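Local structure of putative lipoprotein (Campylobacter jejuni subsp. jejuni, 2G5G) at residues 155-158 with 162-165; 169-174 with 192-197. The protein binds heme as a cofacial pair linked to its dimerization and probably serves in bacterial heme transport. All coordinates share one frame; numbering follows the deposited sequence.

Overall arrangement
Contact 1 (155-158 with 162-165) and contact 2 (169-174 with 192-197) follow one another along the chain, and their centres lie about 11 Å apart. Contact 1 belongs to the loop between helix 144-151 and helix 165-179. Its second segment runs into helix 165-179, which in contact 2 packs on helix 187-210. The two contacts do not otherwise touch. Helix 187-210 is common ground, because Leu157 and Thr163 also rest on it. Only contact 2 holds residues of the heme pocket, Leu193 and Ile196. The side chain of Gln197 is about 6 Å from another bound heme.

Contact 1 of 2, residues 155-158 with 162-165; sequences QPLK and STTN
Leu157 turns its CG anti to the backbone N (chi1 -156°), and Thr163 has its methyl CG2 anti to its own carbonyl carbon. These two torsions bring the branches together. CD2 of Leu157 and CG2 of Thr163 are 4.1 Å apart, and the two side chains cross at about a right angle. The same methyl also lies against the main chain. Thr163 CG2 is 3.8 Å from Leu157 O and 4.1 Å from Lys158 C. One threonine branch thus meets both a leucine methyl and the main chain of Leu157 and Lys158. The contact is small, burying 117 Å² in all, and rests on van der Waals packing. The CB of Lys158 points away from Thr163, so this lysine takes part through its backbone.

NH2 of Arg202 of helix 187-210 hydrogen-bonds to both Lys158 O and Ser162 OG, tying the two segments together through a shared partner, and Ser162 OG is also hydrogen-bonded to OD2 of Asp236 of helix 230-236.

Just past the packed threonine, Thr164 OG1 accepts a hydrogen bond from Val167 N. The arrangement is that of a surface loop joining helices 144-151 and 165-179 in the ChaN family, closing with Thr164 as the side-chain N-cap of helix 165-179.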
loop_
_atom_site.group_PDB
_atom_site.type_symbol
_atom_site.label_atom_id
_atom_site.label_comp_id
_atom_site.label_asym_id
_atom_site.label_seq_id
_atom_site.Cartn_x
_atom_site.Cartn_y
_atom_site.Cartn_z
ATOM N N GLN A 155 -6.026 3.905 -17.054
ATOM C CA GLN A 155 -6.907 3.230 -18.015
ATOM C C GLN A 155 -6.554 1.743 -18.150
ATOM O O GLN A 155 -5.366 1.376 -18.104
ATOM C CB GLN A 155 -6.892 3.935 -19.387
ATOM C CG GLN A 155 -8.064 4.931 -19.613
ATOM C CD GLN A 155 -9.126 4.407 -20.586
ATOM O OE1 GLN A 155 -8.897 4.329 -21.806
ATOM N NE2 GLN A 155 -10.290 4.053 -20.056
ATOM N N PRO A 156 -7.589 0.890 -18.309
ATOM C CA PRO A 156 -7.452 -0.562 -18.349
ATOM C C PRO A 156 -6.508 -1.074 -19.427
ATOM O O PRO A 156 -6.492 -0.584 -20.562
ATOM C CB PRO A 156 -8.878 -1.051 -18.630
ATOM C CG PRO A 156 -9.744 0.023 -18.148
ATOM C CD PRO A 156 -8.999 1.295 -18.447
ATOM N N LEU A 157 -5.736 -2.078 -19.036
ATOM C CA LEU A 157 -4.896 -2.825 -19.918
ATOM C C LEU A 157 -5.723 -3.593 -20.954
ATOM O O LEU A 157 -6.676 -4.297 -20.612
ATOM C CB LEU A 157 -4.065 -3.791 -19.069
ATOM C CG LEU A 157 -2.751 -4.250 -19.674
ATOM C CD1 LEU A 157 -1.778 -3.086 -19.725
ATOM C CD2 LEU A 157 -2.205 -5.428 -18.863
ATOM N N LYS A 158 -5.349 -3.446 -22.223
ATOM C CA LYS A 158 -5.958 -4.207 -23.311
ATOM C C LYS A 158 -5.152 -5.468 -23.624
ATOM O O LYS A 158 -3.934 -5.515 -23.457
ATOM C CB LYS A 158 -6.110 -3.346 -24.570
ATOM C CG LYS A 158 -7.104 -2.175 -24.414
ATOM C CD LYS A 158 -6.894 -1.134 -25.508
ATOM C CE LYS A 158 -7.440 0.232 -25.073
ATOM N NZ LYS A 158 -6.706 1.365 -25.727
ATOM N N SER A 162 -4.220 -12.358 -22.456
ATOM C CA SER A 162 -3.560 -12.024 -21.201
ATOM C C SER A 162 -4.463 -11.332 -20.179
ATOM O O SER A 162 -4.118 -11.284 -19.007
ATOM C CB SER A 162 -2.293 -11.160 -21.437
ATOM O OG SER A 162 -2.649 -9.886 -21.921
ATOM N N THR A 163 -5.597 -10.810 -20.623
ATOM C CA THR A 163 -6.446 -9.969 -19.749
ATOM C C THR A 163 -7.847 -10.542 -19.557
ATOM O O THR A 163 -8.765 -9.812 -19.188
ATOM C CB THR A 163 -6.594 -8.551 -20.326
ATOM O OG1 THR A 163 -6.962 -8.653 -21.703
ATOM C CG2 THR A 163 -5.274 -7.800 -20.224
ATOM N N THR A 164 -8.015 -11.836 -19.816
ATOM C CA THR A 164 -9.337 -12.482 -19.694
ATOM C C THR A 164 -9.821 -12.445 -18.260
ATOM O O THR A 164 -9.017 -12.357 -17.325
ATOM C CB THR A 164 -9.305 -13.969 -20.108
ATOM O OG1 THR A 164 -8.512 -14.707 -19.178
ATOM C CG2 THR A 164 -8.758 -14.153 -21.506
ATOM N N ASN A 165 -11.143 -12.554 -18.069
ATOM C CA ASN A 165 -11.692 -12.606 -16.715
ATOM C C ASN A 165 -11.145 -13.782 -15.960
ATOM O O ASN A 165 -10.938 -13.701 -14.756
ATOM C CB ASN A 165 -13.227 -12.666 -16.728
ATOM C CG ASN A 165 -13.838 -11.483 -17.418
ATOM O OD1 ASN A 165 -13.360 -10.356 -17.279
ATOM N ND2 ASN A 165 -14.896 -11.726 -18.185
#

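Contact 2 of 2, residues 169-174 with 192-197; sequences KQLFDI and KLVEIQ. With HEM (protoporphyrin IX containing Fe), chain B.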
loop_
_atom_site.group_PDB
_atom_site.type_symbol
_atom_site.label_atom_id
_atom_site.label_comp_id
_atom_site.label_asym_id
_atom_site.label_seq_id
_atom_site.Cartn_x
_atom_site.Cartn_y
_atom_site.Cartn_z
ATOM N N LYS A 169 -9.348 -13.431 -12.464
ATOM C CA LYS A 169 -9.911 -14.120 -11.277
ATOM C C LYS A 169 -8.884 -15.037 -10.629
ATOM O O LYS A 169 -8.801 -15.118 -9.403
ATOM C CB LYS A 169 -11.159 -14.927 -11.647
ATOM C CG LYS A 169 -12.019 -15.282 -10.433
ATOM C CD LYS A 169 -11.695 -16.664 -9.910
ATOM C CE LYS A 169 -12.867 -17.235 -9.061
ATOM N NZ LYS A 169 -13.576 -16.173 -8.273
ATOM N N GLN A 170 -8.085 -15.734 -11.441
ATOM C CA GLN A 170 -7.028 -16.566 -10.870
ATOM C C GLN A 170 -6.049 -15.697 -10.100
ATOM O O GLN A 170 -5.594 -16.086 -9.039
ATOM C CB GLN A 170 -6.276 -17.384 -11.926
ATOM C CG GLN A 170 -7.090 -18.525 -12.550
ATOM C CD GLN A 170 -6.367 -19.153 -13.743
ATOM O OE1 GLN A 170 -6.620 -18.797 -14.893
ATOM N NE2 GLN A 170 -5.457 -20.074 -13.464
ATOM N N LEU A 171 -5.712 -14.534 -10.664
ATOM C CA LEU A 171 -4.821 -13.594 -10.002
ATOM C C LEU A 171 -5.467 -13.032 -8.720
ATOM O O LEU A 171 -4.802 -12.869 -7.705
ATOM C CB LEU A 171 -4.440 -12.456 -10.962
ATOM C CG LEU A 171 -3.283 -12.760 -11.955
ATOM C CD1 LEU A 171 -3.066 -11.577 -12.884
ATOM C CD2 LEU A 171 -1.980 -13.131 -11.255
ATOM N N PHE A 172 -6.754 -12.723 -8.800
ATOM C CA PHE A 172 -7.553 -12.285 -7.630
ATOM C C PHE A 172 -7.395 -13.234 -6.439
ATOM O O PHE A 172 -7.027 -12.799 -5.340
ATOM C CB PHE A 172 -9.017 -12.178 -8.037
ATOM C CG PHE A 172 -9.897 -11.500 -7.011
ATOM C CD1 PHE A 172 -10.203 -10.143 -7.126
ATOM C CD2 PHE A 172 -10.425 -12.222 -5.936
ATOM C CE1 PHE A 172 -11.020 -9.507 -6.169
ATOM C CE2 PHE A 172 -11.244 -11.599 -4.976
ATOM C CZ PHE A 172 -11.541 -10.243 -5.097
ATOM N N ASP A 173 -7.626 -14.531 -6.672
ATOM C CA ASP A 173 -7.595 -15.548 -5.602
ATOM C C ASP A 173 -6.194 -15.829 -5.103
ATOM O O ASP A 173 -5.987 -16.141 -3.926
ATOM C CB ASP A 173 -8.217 -16.880 -6.058
ATOM C CG ASP A 173 -9.671 -16.753 -6.512
ATOM O OD1 ASP A 173 -10.394 -15.791 -6.137
ATOM O OD2 ASP A 173 -10.096 -17.652 -7.261
ATOM N N ILE A 174 -5.217 -15.760 -6.008
ATOM C CA ILE A 174 -3.816 -15.942 -5.616
ATOM C C ILE A 174 -3.364 -14.834 -4.657
ATOM O O ILE A 174 -2.699 -15.090 -3.652
ATOM C CB ILE A 174 -2.888 -15.964 -6.858
ATOM C CG1 ILE A 174 -2.964 -17.328 -7.551
ATOM C CG2 ILE A 174 -1.445 -15.648 -6.463
ATOM C CD1 ILE A 174 -2.350 -17.365 -8.966
ATOM N N LYS A 192 -7.212 -3.771 -7.447
ATOM C CA LYS A 192 -6.107 -2.862 -7.715
ATOM C C LYS A 192 -4.793 -3.639 -7.807
ATOM O O LYS A 192 -3.965 -3.363 -8.672
ATOM C CB LYS A 192 -5.980 -1.809 -6.607
ATOM C CG LYS A 192 -6.914 -0.624 -6.707
ATOM C CD LYS A 192 -6.550 0.376 -5.621
ATOM C CE LYS A 192 -7.759 1.196 -5.143
ATOM N NZ LYS A 192 -7.377 1.954 -3.897
ATOM N N LEU A 193 -4.610 -4.578 -6.888
ATOM C CA LEU A 193 -3.440 -5.427 -6.860
ATOM C C LEU A 193 -3.388 -6.354 -8.091
ATOM O O LEU A 193 -2.311 -6.597 -8.629
ATOM C CB LEU A 193 -3.372 -6.230 -5.557
ATOM C CG LEU A 193 -3.246 -5.449 -4.238
ATOM C CD1 LEU A 193 -2.952 -6.400 -3.061
ATOM C CD2 LEU A 193 -2.199 -4.338 -4.300
ATOM N N VAL A 194 -4.551 -6.845 -8.522
ATOM C CA VAL A 194 -4.648 -7.639 -9.760
ATOM C C VAL A 194 -4.198 -6.815 -10.964
ATOM O O VAL A 194 -3.375 -7.289 -11.756
ATOM C CB VAL A 194 -6.066 -8.215 -10.003
ATOM C CG1 VAL A 194 -6.152 -8.859 -11.390
ATOM C CG2 VAL A 194 -6.420 -9.233 -8.936
ATOM N N GLU A 195 -4.710 -5.587 -11.085
ATOM C CA GLU A 195 -4.331 -4.705 -12.187
ATOM C C GLU A 195 -2.849 -4.375 -12.197
ATOM O O GLU A 195 -2.244 -4.307 -13.281
ATOM C CB GLU A 195 -5.185 -3.435 -12.246
ATOM C CG GLU A 195 -6.611 -3.710 -12.766
ATOM C CD GLU A 195 -6.635 -4.573 -14.039
ATOM O OE1 GLU A 195 -7.206 -5.697 -14.028
ATOM O OE2 GLU A 195 -6.070 -4.116 -15.058
ATOM N N ILE A 196 -2.266 -4.210 -11.006
ATOM C CA ILE A 196 -0.823 -3.978 -10.862
ATOM C C ILE A 196 0.010 -5.174 -11.316
ATOM O O ILE A 196 1.050 -4.985 -11.975
ATOM C CB ILE A 196 -0.428 -3.580 -9.413
ATOM C CG1 ILE A 196 -0.866 -2.136 -9.126
ATOM C CG2 ILE A 196 1.093 -3.668 -9.192
ATOM C CD1 ILE A 196 -1.017 -1.871 -7.650
ATOM N N GLN A 197 -0.415 -6.388 -10.944
ATOM C CA GLN A 197 0.245 -7.628 -11.438
ATOM C C GLN A 197 0.186 -7.705 -12.956
ATOM O O GLN A 197 1.198 -7.990 -13.619
ATOM C CB GLN A 197 -0.386 -8.874 -10.816
ATOM C CG GLN A 197 0.376 -10.150 -11.077
ATOM C CD GLN A 197 1.420 -10.486 -10.039
ATOM O OE1 GLN A 197 1.966 -11.606 -10.021
ATOM N NE2 GLN A 197 1.732 -9.538 -9.185
HETATM C CHA HEM B . -4.119 2.460 1.569
HETATM C CHB HEM B . -0.729 2.685 -1.964
HETATM C CHC HEM B . -0.158 -2.126 -1.899
HETATM C CHD HEM B . -3.450 -2.383 1.691
HETATM C C1A HEM B . -3.262 2.938 0.585
HETATM C C2A HEM B . -3.143 4.326 0.151
HETATM C C3A HEM B . -2.210 4.375 -0.818
HETATM C C4A HEM B . -1.696 3.037 -1.032
HETATM C CMA HEM B . -1.736 5.628 -1.587
HETATM C CAA HEM B . -3.970 5.514 0.715
HETATM C CBA HEM B . -3.405 5.972 2.062
HETATM C CGA HEM B . -4.434 6.640 2.975
HETATM O O1A HEM B . -5.454 7.202 2.473
HETATM O O2A HEM B . -4.227 6.612 4.225
HETATM C C1B HEM B . -0.348 1.411 -2.344
HETATM C C2B HEM B . 0.432 1.040 -3.518
HETATM C C3B HEM B . 0.595 -0.291 -3.511
HETATM C C4B HEM B . -0.072 -0.816 -2.321
HETATM C CMB HEM B . 0.965 2.015 -4.589
HETATM C CAB HEM B . 1.365 -1.104 -4.590
HETATM C CBB HEM B . 1.606 -2.413 -4.435
HETATM C C1C HEM B . -0.984 -2.609 -0.903
HETATM C C2C HEM B . -1.098 -3.997 -0.491
HETATM C C3C HEM B . -1.999 -4.060 0.500
HETATM C C4C HEM B . -2.496 -2.717 0.750
HETATM C CMC HEM B . -0.301 -5.178 -1.092
HETATM C CAC HEM B . -2.455 -5.331 1.258
HETATM C CBC HEM B . -1.569 -6.134 1.860
HETATM C C1D HEM B . -3.957 -1.140 2.020
HETATM C C2D HEM B . -4.932 -0.878 3.058
HETATM C C3D HEM B . -5.148 0.643 3.033
HETATM C C4D HEM B . -4.275 1.142 1.980
HETATM C CMD HEM B . -5.605 -1.913 3.987
HETATM C CAD HEM B . -6.096 1.458 3.946
HETATM C CBD HEM B . -5.285 2.550 4.642
HETATM C CGD HEM B . -5.401 2.437 6.143
HETATM O O1D HEM B . -4.417 1.985 6.787
HETATM O O2D HEM B . -6.469 2.805 6.705
HETATM N NA HEM B . -2.367 2.179 -0.167
HETATM N NB HEM B . -0.624 0.251 -1.644
HETATM N NC HEM B . -1.850 -1.857 -0.115
HETATM N ND HEM B . -3.610 0.063 1.424
HETATM FE FE HEM B . -2.228 0.102 -0.273
#
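Val194 points its side chain at the backbone of Leu171 and Phe172, where two helices of the ChaN family region pack together. Helices 165-179 and 187-210 are consecutive helices joined by a short loop. Their short segments cross at 117° with the axes 9.2 Å apart at closest approach.

The two methyls of Val194 divide the work. CG1 faces Leu171 CB at 4.0 Å. CG2 sits close on the main chain, 3.5 Å from Phe172 CA, and also meets Phe172 CB. The phenylalanine ring stands with CG anti to the backbone N (chi1 -169°) and reaches Leu190 and Pro183, so it packs beside the loop between the helices and the start of helix 187-210.

One turn beyond Val194, Gln197 meets Leu171. Its CG, anti to the backbone N (chi1 -170°), is placed against the leucine and does the touching. The bend at chi2 only sets the course of the chain beyond CG. The two side chains cross obliquely, and Leu171 CD2 comes within 3.8 Å of Gln197 CG. The contact is apolar even where a glutamine takes part.

Helix 187-210 uses another side for heme. Leu193 and Ile196 line the pocket, and Lys192 makes a cation-pi contact with Tyr151, another pocket residue. Lys200 NZ of the second subunit hydrogen-bonds to the same heme. Ile196 CD1 lies 4.0 Å from heme CAB, a vinyl carbon. Leu193 CD1 meets the heme methyl CMC at 3.5 Å.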